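Dihydropteroate synthase (Xanthomonas albilineans, PDB 6Q62) probably catalyses the condensation of para-aminobenzoate with 6-hydroxymethyl-7,8-dihydropterin diphosphate to 7,8-dihydropteroate, the immediate precursor of folate derivatives. Local coordinates at residues A44-G49 against E88-Q93; E77-R82 against P105-A110; D132-L137 against A180-R185. All blocks are in the same frame, centred on the assembly; numbering follows the deposited sequence.

Interaction 1: residues A44-G49 against E88-Q93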
ATOM      1  N   ALA A  44      28.806   5.823   0.951  1.00  9.50           N
ATOM      2  CA  ALA A  44      27.523   5.579   0.267  1.00  9.88           C
ATOM      3  C   ALA A  44      26.459   5.024   1.260  1.00 12.21           C
ATOM      4  O   ALA A  44      25.294   5.415   1.193  1.00 11.69           O
ATOM      5  CB  ALA A  44      27.735   4.604  -0.879  1.00 11.21           C
ATOM      6  N   ALA A  45      26.867   4.140   2.184  1.00  8.37           N
ATOM      7  CA  ALA A  45      25.952   3.577   3.195  1.00  8.26           C
ATOM      8  C   ALA A  45      25.509   4.657   4.193  1.00  8.78           C
ATOM      9  O   ALA A  45      24.310   4.727   4.548  1.00  8.10           O
ATOM     10  CB  ALA A  45      26.637   2.438   3.931  1.00  8.77           C
ATOM     11  N   VAL A  46      26.440   5.541   4.585  1.00  9.03           N
ATOM     12  CA  VAL A  46      26.122   6.624   5.519  1.00  9.32           C
ATOM     13  C   VAL A  46      25.120   7.562   4.837  1.00 12.80           C
ATOM     14  O   VAL A  46      24.073   7.836   5.409  1.00 10.80           O
ATOM     15  CB  VAL A  46      27.382   7.357   6.027  1.00 12.73           C
ATOM     16  CG1 VAL A  46      27.030   8.640   6.775  1.00 12.31           C
ATOM     17  CG2 VAL A  46      28.224   6.429   6.916  1.00 11.73           C
ATOM     18  N   ALA A  47      25.404   7.999   3.600  1.00 10.76           N
ATOM     19  CA  ALA A  47      24.468   8.872   2.873  1.00 11.97           C
ATOM     20  C   ALA A  47      23.089   8.202   2.727  1.00 13.97           C
ATOM     21  O   ALA A  47      22.058   8.866   2.883  1.00 12.00           O
ATOM     22  CB  ALA A  47      25.039   9.228   1.506  1.00 12.67           C
ATOM     23  N   HIS A  48      23.060   6.883   2.457  1.00 10.73           N
ATOM     24  CA  HIS A  48      21.788   6.177   2.357  1.00 10.92           C
ATOM     25  C   HIS A  48      21.016   6.166   3.696  1.00 12.14           C
ATOM     26  O   HIS A  48      19.817   6.462   3.702  1.00 10.70           O
ATOM     27  CB  HIS A  48      21.996   4.751   1.806  1.00 12.63           C
ATOM     28  CG  HIS A  48      20.710   4.058   1.494  1.00 17.21           C
ATOM     29  ND1 HIS A  48      19.820   4.579   0.565  1.00 19.82           N
ATOM     30  CD2 HIS A  48      20.192   2.914   1.995  1.00 19.87           C
ATOM     31  CE1 HIS A  48      18.797   3.736   0.541  1.00 19.28           C
ATOM     32  NE2 HIS A  48      18.963   2.736   1.392  1.00 19.21           N
ATOM     33  N   GLY A  49      21.702   5.885   4.807  1.00  9.18           N
ATOM     34  CA  GLY A  49      21.075   5.908   6.130  1.00  7.60           C
ATOM     35  C   GLY A  49      20.550   7.299   6.466  1.00 10.80           C
ATOM     36  O   GLY A  49      19.440   7.425   6.991  1.00 10.52           O
ATOM     37  N   GLU A  88      29.651   4.469  13.462  1.00 11.35           N
ATOM     38  CA  GLU A  88      30.297   5.642  14.096  1.00 12.60           C
ATOM     39  C   GLU A  88      29.793   6.950  13.469  1.00 18.54           C
ATOM     40  O   GLU A  88      29.456   7.902  14.175  1.00 20.54           O
ATOM     41  CB  GLU A  88      31.834   5.548  13.991  1.00 13.80           C
ATOM     42  CG  GLU A  88      32.410   4.421  14.840  1.00 18.10           C
ATOM     43  CD  GLU A  88      33.900   4.180  14.725  1.00 37.97           C
ATOM     44  OE1 GLU A  88      34.476   4.507  13.667  1.00 35.02           O
ATOM     45  OE2 GLU A  88      34.489   3.632  15.684  1.00 33.74           O
ATOM     46  N   ARG A  89      29.671   6.967  12.141  1.00 15.45           N
ATOM     47  CA  ARG A  89      29.195   8.163  11.435  1.00 14.79           C
ATOM     48  C   ARG A  89      27.703   8.401  11.641  1.00 18.64           C
ATOM     49  O   ARG A  89      27.303   9.533  11.918  1.00 18.42           O
ATOM     50  CB  ARG A  89      29.554   8.089   9.949  1.00 13.95           C
ATOM     51  CG  ARG A  89      31.025   8.400   9.682  1.00 19.85           C
ATOM     52  CD  ARG A  89      31.565   7.619   8.498  1.00 27.72           C
ATOM     53  NE  ARG A  89      32.953   7.985   8.161  1.00 29.90           N
ATOM     54  CZ  ARG A  89      34.044   7.460   8.718  1.00 44.15           C
ATOM     55  NH1 ARG A  89      33.939   6.529   9.655  1.00 28.84           N
ATOM     56  NH2 ARG A  89      35.248   7.868   8.345  1.00 41.80           N
ATOM     57  N   LEU A  90      26.874   7.341  11.539  1.00 12.87           N
ATOM     58  CA  LEU A  90      25.429   7.494  11.729  1.00 12.89           C
ATOM     59  C   LEU A  90      25.028   7.846  13.171  1.00 17.23           C
ATOM     60  O   LEU A  90      24.070   8.591  13.355  1.00 18.24           O
ATOM     61  CB  LEU A  90      24.643   6.262  11.218  1.00 12.02           C
ATOM     62  CG  LEU A  90      24.586   6.072   9.697  1.00 14.75           C
ATOM     63  CD1 LEU A  90      23.910   4.761   9.349  1.00 13.75           C
ATOM     64  CD2 LEU A  90      23.852   7.250   8.983  1.00 16.39           C
ATOM     65  N   VAL A  91      25.749   7.345  14.180  1.00 13.69           N
ATOM     66  CA  VAL A  91      25.422   7.679  15.577  1.00 14.73           C
ATOM     67  C   VAL A  91      25.662   9.190  15.830  1.00 18.50           C
ATOM     68  O   VAL A  91      24.891   9.819  16.560  1.00 20.97           O
ATOM     69  CB  VAL A  91      26.109   6.735  16.602  1.00 19.82           C
ATOM     70  CG1 VAL A  91      27.610   6.998  16.726  1.00 20.61           C
ATOM     71  CG2 VAL A  91      25.417   6.802  17.964  1.00 20.74           C
ATOM     72  N   ALA A  92      26.657   9.763  15.152  1.00 13.83           N
ATOM     73  CA  ALA A  92      26.994  11.186  15.262  1.00 15.51           C
ATOM     74  C   ALA A  92      26.059  12.076  14.410  1.00 19.91           C
ATOM     75  O   ALA A  92      25.900  13.270  14.711  1.00 19.47           O
ATOM     76  CB  ALA A  92      28.427  11.401  14.822  1.00 16.61           C
ATOM     77  N   GLN A  93      25.477  11.525  13.321  1.00 15.65           N
ATOM     78  CA  GLN A  93      24.695  12.329  12.377  1.00 15.54           C
ATOM     79  C   GLN A  93      23.183  12.082  12.373  1.00 19.00           C
ATOM     80  O   GLN A  93      22.466  12.722  11.605  1.00 18.26           O
ATOM     81  CB  GLN A  93      25.272  12.154  10.969  1.00 16.71           C
ATOM     82  CG  GLN A  93      26.723  12.636  10.884  1.00 20.41           C
ATOM     83  CD  GLN A  93      27.329  12.396   9.546  1.00 32.27           C
ATOM     84  OE1 GLN A  93      26.840  12.903   8.550  1.00 29.82           O
ATOM     85  NE2 GLN A  93      28.415  11.637   9.504  1.00 28.76           N
TER
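V46 meets R89 and L90 where helices 41-54 and 76-93 pack side by side, their segment axes 9.8 Å apart and running 30° from parallel. The apolar contacts come first. With CG1 anti to the backbone N (chi1 169°), V46 turns both methyls to the facing helix: CG2 sits 3.7 Å from R89 CB and also touches R89 CD, while CG1 lies 4.1 Å from L90 CD2. V46 crosses R89 at about a right angle but slides past L90 in the opposite direction.

Methyl-to-backbone contacts form a second group. L90 CD2 approaches V46 O to 3.6 Å and G49 C to 4.2 Å; G49, having no side chain, lets the leucine come up against the main chain. L90 also touches L50 of the facing helix and, on the strands beneath, L60, I62 and L98.

Polar groups lie toward the outside. The R89 chain bends at chi2 and carries its guanidinium away from V46, with NH1 making a weak hydrogen bond to P85 O, whereas Q93 NE2 stays 4.3 Å from V46 CG1.

No hydrogen bond spans the two segments, so this pairing of helices rests on fitted apolar surface, buried at V46 and L90 and edged by long polar side chains.

Interaction 2: residues E77-R82 against P105-A110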
ATOM      1  N   GLU A  77      36.620  -9.809  10.015  1.00 12.77           N
ATOM      2  CA  GLU A  77      37.399  -8.585   9.860  1.00 12.01           C
ATOM      3  C   GLU A  77      36.810  -7.674   8.783  1.00 12.66           C
ATOM      4  O   GLU A  77      36.752  -6.453   8.975  1.00 12.42           O
ATOM      5  CB  GLU A  77      38.853  -8.945   9.482  1.00 13.53           C
ATOM      6  CG  GLU A  77      39.828  -7.816   9.656  1.00 26.90           C
ATOM      7  CD  GLU A  77      41.173  -8.217   9.088  1.00 54.55           C
ATOM      8  OE1 GLU A  77      42.073  -8.555   9.888  1.00 61.02           O
ATOM      9  OE2 GLU A  77      41.316  -8.232   7.842  1.00 42.86           O
ATOM     10  N   GLU A  78      36.343  -8.272   7.670  1.00 10.54           N
ATOM     11  CA  GLU A  78      35.701  -7.513   6.590  1.00 11.29           C
ATOM     12  C   GLU A  78      34.332  -6.944   7.060  1.00 13.87           C
ATOM     13  O   GLU A  78      33.993  -5.810   6.730  1.00 13.27           O
ATOM     14  CB  GLU A  78      35.520  -8.398   5.338  1.00 13.08           C
ATOM     15  CG  GLU A  78      34.919  -7.678   4.129  1.00 18.75           C
ATOM     16  CD  GLU A  78      35.582  -6.387   3.671  1.00 30.87           C
ATOM     17  OE1 GLU A  78      36.820  -6.254   3.823  1.00 22.47           O
ATOM     18  OE2 GLU A  78      34.857  -5.505   3.153  1.00 21.10           O
ATOM     19  N   GLU A  79      33.552  -7.738   7.818  1.00 11.63           N
ATOM     20  CA  GLU A  79      32.254  -7.291   8.320  1.00 10.39           C
ATOM     21  C   GLU A  79      32.468  -6.077   9.253  1.00 12.17           C
ATOM     22  O   GLU A  79      31.733  -5.089   9.128  1.00 11.07           O
ATOM     23  CB  GLU A  79      31.560  -8.433   9.067  1.00 10.78           C
ATOM     24  CG  GLU A  79      30.115  -8.112   9.424  1.00 10.05           C
ATOM     25  CD  GLU A  79      29.396  -9.258  10.103  1.00 20.50           C
ATOM     26  OE1 GLU A  79      30.049 -10.302  10.323  1.00 15.80           O
ATOM     27  OE2 GLU A  79      28.195  -9.110  10.438  1.00 17.86           O
ATOM     28  N   LEU A  80      33.525  -6.115  10.111  1.00 11.06           N
ATOM     29  CA  LEU A  80      33.823  -4.977  10.994  1.00 10.42           C
ATOM     30  C   LEU A  80      34.226  -3.752  10.199  1.00 13.85           C
ATOM     31  O   LEU A  80      33.800  -2.637  10.510  1.00 13.55           O
ATOM     32  CB  LEU A  80      34.947  -5.348  11.984  1.00 10.28           C
ATOM     33  CG  LEU A  80      34.577  -6.372  13.057  1.00 15.41           C
ATOM     34  CD1 LEU A  80      35.859  -6.889  13.777  1.00 15.61           C
ATOM     35  CD2 LEU A  80      33.594  -5.757  14.069  1.00 14.64           C
ATOM     36  N   ARG A  81      35.056  -3.952   9.157  1.00 12.16           N
ATOM     37  CA  ARG A  81      35.538  -2.873   8.270  1.00 12.92           C
ATOM     38  C   ARG A  81      34.351  -2.159   7.603  1.00 16.77           C
ATOM     39  O   ARG A  81      34.417  -0.971   7.339  1.00 17.09           O
ATOM     40  CB  ARG A  81      36.467  -3.492   7.204  1.00 12.99           C
ATOM     41  CG  ARG A  81      37.329  -2.573   6.380  1.00 29.14           C
ATOM     42  CD  ARG A  81      38.294  -3.449   5.585  1.00 25.72           C
ATOM     43  NE  ARG A  81      39.327  -3.955   6.479  1.00 25.93           N
ATOM     44  CZ  ARG A  81      39.693  -5.224   6.622  1.00 46.15           C
ATOM     45  NH1 ARG A  81      39.159  -6.173   5.859  1.00 35.51           N
ATOM     46  NH2 ARG A  81      40.644  -5.545   7.480  1.00 34.14           N
ATOM     47  N   ARG A  82      33.271  -2.893   7.347  1.00 12.33           N
ATOM     48  CA  ARG A  82      32.070  -2.318   6.754  1.00 11.28           C
ATOM     49  C   ARG A  82      31.180  -1.625   7.765  1.00 12.94           C
ATOM     50  O   ARG A  82      30.846  -0.471   7.565  1.00 13.21           O
ATOM     51  CB  ARG A  82      31.260  -3.410   6.062  1.00  9.79           C
ATOM     52  CG  ARG A  82      31.982  -3.976   4.846  1.00  9.55           C
ATOM     53  CD  ARG A  82      31.313  -5.246   4.384  1.00 13.28           C
ATOM     54  NE  ARG A  82      32.025  -5.789   3.221  1.00 14.51           N
ATOM     55  CZ  ARG A  82      31.571  -6.781   2.462  1.00 26.66           C
ATOM     56  NH1 ARG A  82      30.381  -7.321   2.702  1.00 20.39           N
ATOM     57  NH2 ARG A  82      32.283  -7.214   1.432  1.00 24.05           N
ATOM     58  N   PRO A 105      29.141 -12.665  17.562  1.00 11.28           N
ATOM     59  CA  PRO A 105      29.298 -11.947  18.834  1.00 11.01           C
ATOM     60  C   PRO A 105      30.352 -10.878  18.835  1.00 12.67           C
ATOM     61  O   PRO A 105      30.163  -9.871  19.498  1.00 12.10           O
ATOM     62  CB  PRO A 105      29.620 -13.037  19.857  1.00 13.66           C
ATOM     63  CG  PRO A 105      29.937 -14.257  19.052  1.00 18.38           C
ATOM     64  CD  PRO A 105      29.239 -14.121  17.747  1.00 13.61           C
ATOM     65  N   GLU A 106      31.465 -11.075  18.104  1.00 11.61           N
ATOM     66  CA  GLU A 106      32.540 -10.076  18.065  1.00 12.15           C
ATOM     67  C   GLU A 106      32.010  -8.821  17.403  1.00 12.57           C
ATOM     68  O   GLU A 106      32.361  -7.724  17.824  1.00 12.76           O
ATOM     69  CB  GLU A 106      33.756 -10.602  17.243  1.00 15.02           C
ATOM     70  CG  GLU A 106      34.327 -11.939  17.695  1.00 22.11           C
ATOM     71  CD  GLU A 106      33.757 -13.219  17.094  1.00 34.26           C
ATOM     72  OE1 GLU A 106      32.580 -13.234  16.659  1.00 18.13           O
ATOM     73  OE2 GLU A 106      34.496 -14.226  17.085  1.00 24.67           O
ATOM     74  N   VAL A 107      31.142  -8.962  16.365  1.00 10.02           N
ATOM     75  CA  VAL A 107      30.572  -7.795  15.670  1.00  9.22           C
ATOM     76  C   VAL A 107      29.539  -7.152  16.580  1.00 11.52           C
ATOM     77  O   VAL A 107      29.492  -5.928  16.668  1.00 10.70           O
ATOM     78  CB  VAL A 107      29.974  -8.168  14.290  1.00 11.73           C
ATOM     79  CG1 VAL A 107      29.426  -6.921  13.574  1.00 11.61           C
ATOM     80  CG2 VAL A 107      31.035  -8.858  13.413  1.00 11.44           C
ATOM     81  N   MET A 108      28.744  -7.961  17.298  1.00  8.42           N
ATOM     82  CA  MET A 108      27.760  -7.408  18.235  1.00  7.69           C
ATOM     83  C   MET A 108      28.437  -6.513  19.270  1.00 11.38           C
ATOM     84  O   MET A 108      27.999  -5.386  19.487  1.00 10.18           O
ATOM     85  CB  MET A 108      27.000  -8.533  18.961  1.00  9.78           C
ATOM     86  CG  MET A 108      26.235  -9.434  18.029  1.00 10.58           C
ATOM     87  SD  MET A 108      25.398 -10.712  19.005  1.00 11.47           S
ATOM     88  CE  MET A 108      24.823 -11.762  17.718  1.00  7.78           C
ATOM     89  N   ARG A 109      29.524  -7.017  19.909  1.00  8.92           N
ATOM     90  CA  ARG A 109      30.233  -6.230  20.925  1.00  8.80           C
ATOM     91  C   ARG A 109      30.857  -4.976  20.359  1.00 11.89           C
ATOM     92  O   ARG A 109      30.719  -3.899  20.944  1.00 12.54           O
ATOM     93  CB  ARG A 109      31.300  -7.096  21.608  1.00  8.97           C
ATOM     94  CG  ARG A 109      30.704  -8.251  22.408  1.00 12.39           C
ATOM     95  CD  ARG A 109      31.813  -8.972  23.147  1.00 14.63           C
ATOM     96  NE  ARG A 109      31.310 -10.088  23.946  1.00 19.84           N
ATOM     97  CZ  ARG A 109      30.918  -9.987  25.209  1.00 21.08           C
ATOM     98  NH1 ARG A 109      30.889  -8.799  25.816  1.00 18.42           N
ATOM     99  NH2 ARG A 109      30.513 -11.054  25.862  1.00 19.47           N
ATOM    100  N   ALA A 110      31.571  -5.103  19.238  1.00 10.40           N
ATOM    101  CA  ALA A 110      32.235  -3.953  18.613  1.00 10.18           C
ATOM    102  C   ALA A 110      31.211  -2.914  18.123  1.00 11.93           C
ATOM    103  O   ALA A 110      31.427  -1.709  18.286  1.00 12.40           O
ATOM    104  CB  ALA A 110      33.113  -4.408  17.446  1.00 11.64           C
TER
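The carboxylate of E79 is gripped at both oxygens while it lies against V107: OE2 hydrogen-bonds T102 OG1, and OE1 forms a salt bridge with K104 NZ. Two such partners probably fix the rotation of the group and balance its buried charge. V107 covers one face of the carboxylate, its CG2 3.7 Å from E79 CD and 3.6 Å from E79 OE1. E79 reaches this place by an extended chain whose CG is anti to the backbone N (chi1 -171°), and it crosses V107 at about a right angle.

Beside this polar patch is an apolar one built on a single methyl. L80 CD2 rests 3.7 Å from A110 CB and 4.0 Å from V107 CA, and it also touches V107 CG2, so the leucine end bridges one turn of helix 105-114. No hydrogen bond joins the two segments directly.

Other charges of segment 77-82 pair largely along their own helix. R81 NH2 donates almost straight to E77 OE2 at 2.8 Å, from well above that carboxylate plane; R81 NH1 bonds E78 OE1, and R82 NE takes the anti lone pair of E78 OE2, at 2.8 Å. E78 is thus shared by two arginines in a salt-bridge network, and R82 NH1 reaches G64 O.

The two helices run nearly parallel, 24° apart, with segment axes 10.1 Å from each other. V107 is further packed by V76 and V83 and A110 by I84, all of helix 76-93, while M108 turns the other way to helix 130-137 and strand 118-121.

Interaction 3: residues D132-L137 against A180-R185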
ATOM      1  N   ASP A 132      25.884 -14.779  25.551  1.00 14.30           N
ATOM      2  CA  ASP A 132      26.731 -14.053  26.496  1.00 14.19           C
ATOM      3  C   ASP A 132      26.906 -12.586  26.065  1.00 15.38           C
ATOM      4  O   ASP A 132      26.844 -11.702  26.907  1.00 15.11           O
ATOM      5  CB  ASP A 132      28.098 -14.749  26.560  1.00 16.79           C
ATOM      6  CG  ASP A 132      29.077 -14.255  27.603  1.00 21.70           C
ATOM      7  OD1 ASP A 132      28.760 -14.354  28.791  1.00 22.71           O
ATOM      8  OD2 ASP A 132      30.193 -13.826  27.217  1.00 22.64           O
ATOM      9  N   ALA A 133      27.151 -12.321  24.761  1.00 12.85           N
ATOM     10  CA  ALA A 133      27.305 -10.931  24.310  1.00 12.30           C
ATOM     11  C   ALA A 133      26.020 -10.108  24.554  1.00 13.23           C
ATOM     12  O   ALA A 133      26.055  -9.032  25.162  1.00 13.51           O
ATOM     13  CB  ALA A 133      27.713 -10.886  22.831  1.00 12.80           C
ATOM     14  N   VAL A 134      24.883 -10.609  24.122  1.00 10.84           N
ATOM     15  CA  VAL A 134      23.652  -9.830  24.296  1.00 11.10           C
ATOM     16  C   VAL A 134      23.316  -9.660  25.793  1.00 14.83           C
ATOM     17  O   VAL A 134      22.955  -8.537  26.186  1.00 13.40           O
ATOM     18  CB  VAL A 134      22.487 -10.375  23.441  1.00 14.94           C
ATOM     19  CG1 VAL A 134      21.206  -9.631  23.714  1.00 14.73           C
ATOM     20  CG2 VAL A 134      22.843 -10.276  21.962  1.00 15.18           C
ATOM     21  N   ALA A 135      23.547 -10.717  26.636  1.00 12.24           N
ATOM     22  CA  ALA A 135      23.290 -10.605  28.077  1.00 11.44           C
ATOM     23  C   ALA A 135      24.175  -9.492  28.677  1.00 15.28           C
ATOM     24  O   ALA A 135      23.674  -8.679  29.440  1.00 16.07           O
ATOM     25  CB  ALA A 135      23.539 -11.933  28.764  1.00 12.33           C
ATOM     26  N   ASP A 136      25.468  -9.402  28.248  1.00 11.60           N
ATOM     27  CA  ASP A 136      26.406  -8.374  28.711  1.00 13.20           C
ATOM     28  C   ASP A 136      26.096  -6.997  28.186  1.00 16.83           C
ATOM     29  O   ASP A 136      26.319  -5.992  28.871  1.00 15.33           O
ATOM     30  CB  ASP A 136      27.831  -8.714  28.224  1.00 16.17           C
ATOM     31  CG  ASP A 136      28.579  -9.796  28.975  1.00 27.51           C
ATOM     32  OD1 ASP A 136      28.051 -10.282  29.991  1.00 24.48           O
ATOM     33  OD2 ASP A 136      29.705 -10.158  28.534  1.00 31.71           O
ATOM     34  N   LEU A 137      25.694  -6.921  26.903  1.00 14.37           N
ATOM     35  CA  LEU A 137      25.496  -5.630  26.260  1.00 14.09           C
ATOM     36  C   LEU A 137      24.243  -4.872  26.688  1.00 15.82           C
ATOM     37  O   LEU A 137      24.221  -3.651  26.552  1.00 17.19           O
ATOM     38  CB  LEU A 137      25.539  -5.786  24.732  1.00 13.48           C
ATOM     39  CG  LEU A 137      26.925  -6.208  24.186  1.00 15.50           C
ATOM     40  CD1 LEU A 137      26.820  -6.737  22.761  1.00 14.83           C
ATOM     41  CD2 LEU A 137      27.957  -5.071  24.310  1.00 15.72           C
ATOM     42  N   ALA A 180      19.606 -17.207  29.621  1.00 12.49           N
ATOM     43  CA  ALA A 180      20.950 -16.639  29.536  1.00 12.46           C
ATOM     44  C   ALA A 180      21.040 -15.300  30.291  1.00 16.93           C
ATOM     45  O   ALA A 180      22.108 -14.708  30.367  1.00 17.45           O
ATOM     46  CB  ALA A 180      21.359 -16.441  28.078  1.00 13.09           C
ATOM     47  N   GLY A 181      19.909 -14.820  30.811  1.00 13.37           N
ATOM     48  CA  GLY A 181      19.911 -13.561  31.546  1.00 14.03           C
ATOM     49  C   GLY A 181      19.543 -12.344  30.723  1.00 18.47           C
ATOM     50  O   GLY A 181      19.766 -11.209  31.157  1.00 20.25           O
ATOM     51  N   ILE A 182      18.970 -12.564  29.525  1.00 11.36           N
ATOM     52  CA  ILE A 182      18.555 -11.417  28.716  1.00 11.20           C
ATOM     53  C   ILE A 182      17.122 -11.099  29.176  1.00 15.65           C
ATOM     54  O   ILE A 182      16.287 -11.999  29.218  1.00 17.10           O
ATOM     55  CB  ILE A 182      18.650 -11.695  27.186  1.00 13.67           C
ATOM     56  CG1 ILE A 182      20.109 -12.010  26.774  1.00 14.35           C
ATOM     57  CG2 ILE A 182      18.079 -10.490  26.360  1.00 12.51           C
ATOM     58  CD1 ILE A 182      20.224 -12.850  25.510  1.00 15.34           C
ATOM     59  N   ASP A 183      16.868  -9.834  29.555  1.00 12.59           N
ATOM     60  CA  ASP A 183      15.539  -9.410  30.014  1.00 14.43           C
ATOM     61  C   ASP A 183      14.511  -9.615  28.895  1.00 17.87           C
ATOM     62  O   ASP A 183      14.783  -9.234  27.756  1.00 14.81           O
ATOM     63  CB  ASP A 183      15.568  -7.941  30.462  1.00 17.33           C
ATOM     64  CG  ASP A 183      14.371  -7.529  31.295  1.00 34.10           C
ATOM     65  OD1 ASP A 183      13.232  -7.645  30.799  1.00 33.25           O
ATOM     66  OD2 ASP A 183      14.573  -7.088  32.445  1.00 46.30           O
ATOM     67  N   LYS A 184      13.341 -10.241  29.210  1.00 16.08           N
ATOM     68  CA  LYS A 184      12.280 -10.478  28.222  1.00 15.39           C
ATOM     69  C   LYS A 184      11.828  -9.173  27.554  1.00 16.90           C
ATOM     70  O   LYS A 184      11.462  -9.212  26.390  1.00 17.70           O
ATOM     71  CB  LYS A 184      11.075 -11.213  28.841  1.00 17.56           C
ATOM     72  CG  LYS A 184      10.191 -11.903  27.783  1.00 26.16           C
ATOM     73  CD  LYS A 184       8.851 -12.364  28.307  1.00 35.06           C
ATOM     74  CE  LYS A 184       8.049 -13.058  27.227  1.00 46.11           C
ATOM     75  NZ  LYS A 184       6.691 -13.410  27.695  1.00 56.48           N
ATOM     76  N   ARG A 185      11.940  -8.014  28.258  1.00 13.87           N
ATOM     77  CA  ARG A 185      11.528  -6.712  27.735  1.00 13.91           C
ATOM     78  C   ARG A 185      12.429  -6.214  26.606  1.00 15.74           C
ATOM     79  O   ARG A 185      12.086  -5.236  25.932  1.00 16.98           O
ATOM     80  CB  ARG A 185      11.481  -5.649  28.857  1.00 16.93           C
ATOM     81  CG  ARG A 185      10.358  -5.901  29.873  1.00 28.37           C
ATOM     82  CD  ARG A 185      10.528  -5.056  31.120  1.00 36.43           C
ATOM     83  NE  ARG A 185      11.530  -5.604  32.034  1.00 42.86           N
ATOM     84  CZ  ARG A 185      11.808  -5.097  33.234  1.00 60.98           C
ATOM     85  NH1 ARG A 185      11.157  -4.026  33.679  1.00 45.99           N
ATOM     86  NH2 ARG A 185      12.734  -5.659  33.999  1.00 45.96           N
TER
HETATM   87  O   HOH W   1      21.228  -8.664  30.429  1.00 20.49           O
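A Schellman motif ends helix 162-179 at G181, and the turn around it brings A180 and I182 against V134 and A135 of helix 130-137. G181 takes a positive phi (95°), which swings the chain out of the helix and toward strand 187-190.

I182 does most of the touching. Its CG1 is anti to the carbonyl carbon (chi1 -61°), which lays this branch against the main chain of the facing helix, 3.7 Å from A135 N. The branch then carries CD1 to 3.8 Å from V134 CG1, the two side chains passing at a slant. A135 CB lies against the same branch, 4.0 Å from I182 CG1, and 3.5 Å from A180 O. Deeper in, V134 and I182 share L125 as a neighbour, and V134 goes on to I119 and M108.

No direct hydrogen bond links the segments, but one water does, donating to A135 O at 2.6 Å and to G181 O at 3.0 Å and so tying the last turns of helix 130-137 to the cap of the other helix.

Downstream, D183 and R185 close the loop on itself. D183 OD1 accepts from R185 N through the anti lone pair, an Asx turn, and from R185 NE on the syn side; R185 NH2 bonds D183 OD2 at 2.8 Å, so the guanidinium takes the carboxylate side-on.

Here helix 130-137, in the outer layer of the TIM barrel, abuts the turn that leads from helix 162-179 into strand 187-190, which lies next to strand 141-144 in the parallel sheet.

The three contacts follow the outer helical layer of the TIM barrel. Interactions 1 and 2 share helix 76-93, which meets helix 41-54 near its C-terminal end and helix 105-114 near its N-terminal end; their segments alternate along the chain and their centres lie 16 Å apart. Interaction 3 comes later in sequence, 19 Å from interaction 2 and 27 Å from interaction 1, centre to centre. It adjoins interaction 2 directly, because R109 NH2 bridges D136 OD2 at 2.9 Å and also reaches D132 OD2. Helices 41-54, 76-93, 105-114 and 130-137 are thereby joined in chain order around the parallel strands, at whose C-terminal ends the 6-chloroguanine pocket lies.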